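Local structure of RidA family protein (Psychrobacter sp. MES7-P7E, 6L8P) at residues G55-P58 against E59-E62; S103-A106 against V107-V111. The protein probably hydrolyses reactive imine and enamine intermediates to ketoacids and ammonia, as a RidA-family deaminase from an Antarctic bacterium. The protein carries 1 engineered substitution. One frame throughout, in Å; residues are numbered along the deposited sequence.

Contact 1: G55-P58 against E59-E62; sequences GFDP and ETME. Engineered in segment 59-62: Glu59 (natural residue Asp).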
loop_
_atom_site.group_PDB
_atom_site.type_symbol
_atom_site.label_atom_id
_atom_site.label_comp_id
_atom_site.label_asym_id
_atom_site.label_seq_id
_atom_site.Cartn_x
_atom_site.Cartn_y
_atom_site.Cartn_z
ATOM N N GLY A 55 2.116 5.815 16.671
ATOM C CA GLY A 55 2.236 5.427 18.070
ATOM C C GLY A 55 1.684 6.449 19.062
ATOM O O GLY A 55 2.346 6.750 20.057
ATOM N N PHE A 56 0.500 6.984 18.796
ATOM C CA PHE A 56 -0.130 7.946 19.702
ATOM C C PHE A 56 -0.806 7.241 20.867
ATOM O O PHE A 56 -1.520 6.250 20.693
ATOM C CB PHE A 56 -1.236 8.723 18.982
ATOM C CG PHE A 56 -0.767 9.604 17.877
ATOM C CD1 PHE A 56 0.017 10.719 18.115
ATOM C CD2 PHE A 56 -1.242 9.360 16.611
ATOM C CE1 PHE A 56 0.420 11.558 17.025
ATOM C CE2 PHE A 56 -0.877 10.175 15.511
ATOM C CZ PHE A 56 -0.029 11.272 15.732
ATOM N N ASP A 57 -0.676 7.815 22.056
ATOM C CA ASP A 57 -1.645 7.528 23.118
ATOM C C ASP A 57 -3.022 8.037 22.682
ATOM O O ASP A 57 -3.126 9.200 22.245
ATOM C CB ASP A 57 -1.131 8.253 24.365
ATOM C CG ASP A 57 -2.057 8.149 25.578
ATOM O OD1 ASP A 57 -3.294 8.302 25.489
ATOM O OD2 ASP A 57 -1.477 8.079 26.684
ATOM N N PRO A 58 -4.068 7.206 22.664
ATOM C CA PRO A 58 -5.329 7.654 22.063
ATOM C C PRO A 58 -6.033 8.746 22.849
ATOM O O PRO A 58 -6.924 9.393 22.293
ATOM C CB PRO A 58 -6.182 6.375 21.994
ATOM C CG PRO A 58 -5.532 5.443 22.975
ATOM C CD PRO A 58 -4.094 5.756 23.002
ATOM N N GLU A 59 -5.688 8.948 24.114
ATOM C CA GLU A 59 -6.340 10.032 24.851
ATOM C C GLU A 59 -5.591 11.341 24.708
ATOM O O GLU A 59 -6.202 12.406 24.534
ATOM C CB GLU A 59 -6.439 9.659 26.329
ATOM C CG GLU A 59 -7.409 8.515 26.572
ATOM C CD GLU A 59 -8.796 9.015 26.925
ATOM O OE1 GLU A 59 -8.900 10.101 27.544
ATOM O OE2 GLU A 59 -9.785 8.334 26.574
ATOM N N THR A 60 -4.277 11.283 24.762
ATOM C CA THR A 60 -3.507 12.517 24.772
ATOM C C THR A 60 -3.081 12.957 23.389
ATOM O O THR A 60 -2.663 14.117 23.219
ATOM C CB THR A 60 -2.242 12.397 25.624
ATOM O OG1 THR A 60 -1.298 11.518 24.962
ATOM C CG2 THR A 60 -2.556 11.894 27.049
ATOM N N MET A 61 -3.147 12.037 22.406
ATOM C CA MET A 61 -2.630 12.263 21.046
ATOM C C MET A 61 -1.159 12.645 21.028
ATOM O O MET A 61 -0.699 13.287 20.080
ATOM C CB MET A 61 -3.468 13.302 20.279
ATOM C CG MET A 61 -4.945 12.867 20.117
ATOM S SD MET A 61 -5.019 11.310 19.130
ATOM C CE MET A 61 -4.247 11.806 17.570
ATOM N N GLU A 62 -0.383 12.206 22.023
ATOM C CA GLU A 62 1.058 12.389 22.021
ATOM C C GLU A 62 1.717 11.071 21.647
ATOM O O GLU A 62 1.303 10.011 22.117
ATOM C CB GLU A 62 1.569 12.849 23.390
ATOM C CG GLU A 62 0.938 14.182 23.788
ATOM C CD GLU A 62 1.259 14.584 25.215
ATOM O OE1 GLU A 62 0.502 15.410 25.759
ATOM O OE2 GLU A 62 2.249 14.076 25.796
HETATM O O HOH W 1 0.635 10.497 26.569
#
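With CG of Asp57 anti to its own nitrogen (chi1 176°), the carboxylate turns forward over the start of 59-62, where OD1 takes two backbone N-H groups. Glu59 N, at 2.8 Å from Asp57 OD1, meets it nearly along the C-O axis; Thr60 N, at 3.2 Å from the same OD1, comes from above the carboxylate plane. The bond to Glu59 N makes an Asx turn; with the one to Thr60 N it fixes the carboxylate's rotation. Two backbone bonds close the loop: Met61 N to Asp57 O at 2.8 Å, and Asp57 N to Glu62 O at 3.0 Å. Thr60 OG1 accepts from Glu62 N in an ST turn and shares a water with Asp57 OD2. The Met61 side chain starts out away from 55-58, but bends at chi2 and chi3 bring CE back over one face of the Phe56 ring in a CH-pi contact, 4.1 Å from CE to the ring centroid; SD lies obliquely. Glu59, an engineered residue, directs its carboxylate away from the turn. The loop joins strand 47-54 to helix 67-84: Pro58 packs on Gln73 and Asn77 of that helix, Asn77 also bonds Phe56 O, and Phe56 and Met61 rest on Pro32.

Contact 2: S103-A106 against V107-V111; sequences SDFA and VLNEV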
loop_
_atom_site.group_PDB
_atom_site.type_symbol
_atom_site.label_atom_id
_atom_site.label_comp_id
_atom_site.label_asym_id
_atom_site.label_seq_id
_atom_site.Cartn_x
_atom_site.Cartn_y
_atom_site.Cartn_z
ATOM N N SER A 103 17.166 0.475 10.965
ATOM C CA SER A 103 17.839 -0.039 12.155
ATOM C C SER A 103 16.849 -0.577 13.172
ATOM O O SER A 103 17.235 -1.383 14.020
ATOM C CB SER A 103 18.685 1.059 12.819
ATOM O OG SER A 103 19.671 1.500 11.901
ATOM N N ASP A 104 15.588 -0.137 13.135
ATOM C CA ASP A 104 14.562 -0.651 14.036
ATOM C C ASP A 104 13.931 -1.978 13.577
ATOM O O ASP A 104 13.045 -2.486 14.268
ATOM C CB ASP A 104 13.467 0.403 14.215
ATOM C CG ASP A 104 13.989 1.673 14.877
ATOM O OD1 ASP A 104 14.785 1.561 15.843
ATOM O OD2 ASP A 104 13.594 2.801 14.483
ATOM N N PHE A 105 14.405 -2.563 12.475
ATOM C CA PHE A 105 13.781 -3.757 11.890
ATOM C C PHE A 105 13.777 -4.931 12.871
ATOM O O PHE A 105 12.748 -5.601 13.042
ATOM C CB PHE A 105 14.513 -4.102 10.586
ATOM C CG PHE A 105 13.823 -5.146 9.696
ATOM C CD1 PHE A 105 12.644 -4.847 9.032
ATOM C CD2 PHE A 105 14.406 -6.390 9.487
ATOM C CE1 PHE A 105 12.012 -5.789 8.179
ATOM C CE2 PHE A 105 13.781 -7.351 8.642
ATOM C CZ PHE A 105 12.594 -7.042 7.991
ATOM N N ALA A 106 14.894 -5.167 13.564
ATOM C CA ALA A 106 14.920 -6.300 14.487
ATOM C C ALA A 106 13.883 -6.126 15.583
ATOM O O ALA A 106 13.102 -7.045 15.863
ATOM C CB ALA A 106 16.327 -6.466 15.081
ATOM N N VAL A 107 13.808 -4.922 16.179
ATOM C CA VAL A 107 12.831 -4.739 17.236
ATOM C C VAL A 107 11.405 -4.768 16.673
ATOM O O VAL A 107 10.495 -5.285 17.328
ATOM C CB VAL A 107 13.137 -3.439 18.000
ATOM C CG1 VAL A 107 12.044 -3.132 19.008
ATOM C CG2 VAL A 107 14.468 -3.583 18.704
ATOM N N LEU A 108 11.199 -4.282 15.436
ATOM C CA LEU A 108 9.891 -4.425 14.797
ATOM C C LEU A 108 9.465 -5.887 14.776
ATOM O O LEU A 108 8.341 -6.235 15.169
ATOM C CB LEU A 108 9.963 -3.884 13.358
ATOM C CG LEU A 108 8.689 -4.068 12.520
ATOM C CD1 LEU A 108 7.691 -2.949 12.901
ATOM C CD2 LEU A 108 8.995 -4.107 11.019
ATOM N N ASN A 109 10.390 -6.759 14.353
ATOM C CA ASN A 109 10.023 -8.163 14.250
ATOM C C ASN A 109 9.732 -8.745 15.629
ATOM O O ASN A 109 8.781 -9.531 15.775
ATOM C CB ASN A 109 11.127 -8.921 13.507
ATOM C CG ASN A 109 11.153 -8.587 12.008
ATOM O OD1 ASN A 109 10.093 -8.412 11.385
ATOM N ND2 ASN A 109 12.348 -8.534 11.420
ATOM N N GLU A 110 10.442 -8.272 16.661
ATOM C CA GLU A 110 10.175 -8.737 18.025
ATOM C C GLU A 110 8.796 -8.305 18.508
ATOM O O GLU A 110 8.057 -9.099 19.117
ATOM C CB GLU A 110 11.255 -8.220 18.969
ATOM C CG GLU A 110 12.610 -8.856 18.749
ATOM C CD GLU A 110 13.691 -8.243 19.630
ATOM O OE1 GLU A 110 13.358 -7.403 20.502
ATOM O OE2 GLU A 110 14.874 -8.605 19.441
ATOM N N VAL A 111 8.413 -7.051 18.232
ATOM C CA VAL A 111 7.108 -6.583 18.657
ATOM C C VAL A 111 6.019 -7.352 17.931
ATOM O O VAL A 111 4.990 -7.700 18.528
ATOM C CB VAL A 111 7.004 -5.058 18.419
ATOM C CG1 VAL A 111 5.583 -4.554 18.650
ATOM C CG2 VAL A 111 8.003 -4.326 19.349
HETATM O O HOH W 2 16.079 -2.922 15.990
#
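Phe105 and Asn109, one helical turn apart, meet as ring face and amide. From CB of Asn109, which lies 3.6 Å from Ala106 O, the chain leans back toward the preceding turn: CG is anti to the carbonyl carbon (chi1 -72°) and passes 3.5 Å from Phe105 O. At the tip the two branches part. ND2 sits over one face of the Phe105 ring, displaced toward the rim, with its closest approach to CE2 at 3.3 Å. The amide plane stands 78° from the ring plane, so the group is turned steeply against the ring instead of lying flat on it. OD1 is held by a hydrogen bond from Arg123 NH1, which anchors the amide from its other branch. The Phe105 ring also touches Leu108, CD1 to CD2 at 4.2 Å, in an oblique apolar contact.

The backbone is held by i to i+4 bonds: Leu108 N to Asp104 O at 2.8 Å, followed by Asn109 N to Phe105 O and Glu110 N to Ala106 O. A water accepts from Val107 N and donates to Ser103 O, bridging the two. Thr37 of the second subunit hydrogen-bonds Asn109 O through OG1, and Pro132 of that subunit packs on Phe105. Helix 105-115 lies in the crossover connection of the beta-alpha-beta unit between strands 92-99 and 122-127. Val107 and Leu108 pack on Phe67 of helix 67-84, while Phe105 and Leu108 lean on Arg123 of strand 122-127.

Contacts 1 and 2 are separate local structures of one chain, their centres 21 Å apart and their nearest atoms about 11 Å apart. Helix 67-84 relates them: Gln73 and Asn77 receive Pro58 of contact 1, whereas Phe67 and Phe75 receive residues of contact 2. Each also has an aromatic side chain near bound malonate, about 6 Å for Phe56 and about 4 Å for Phe105. Malonate was most likely supplied by the crystallisation solution, but may mark where a substrate acid would sit. RidA active sites lie between subunits, and Arg123 is probably the arginine that binds the substrate carboxylate; contact 2, which packs against it and reaches the second subunit, would then border that site.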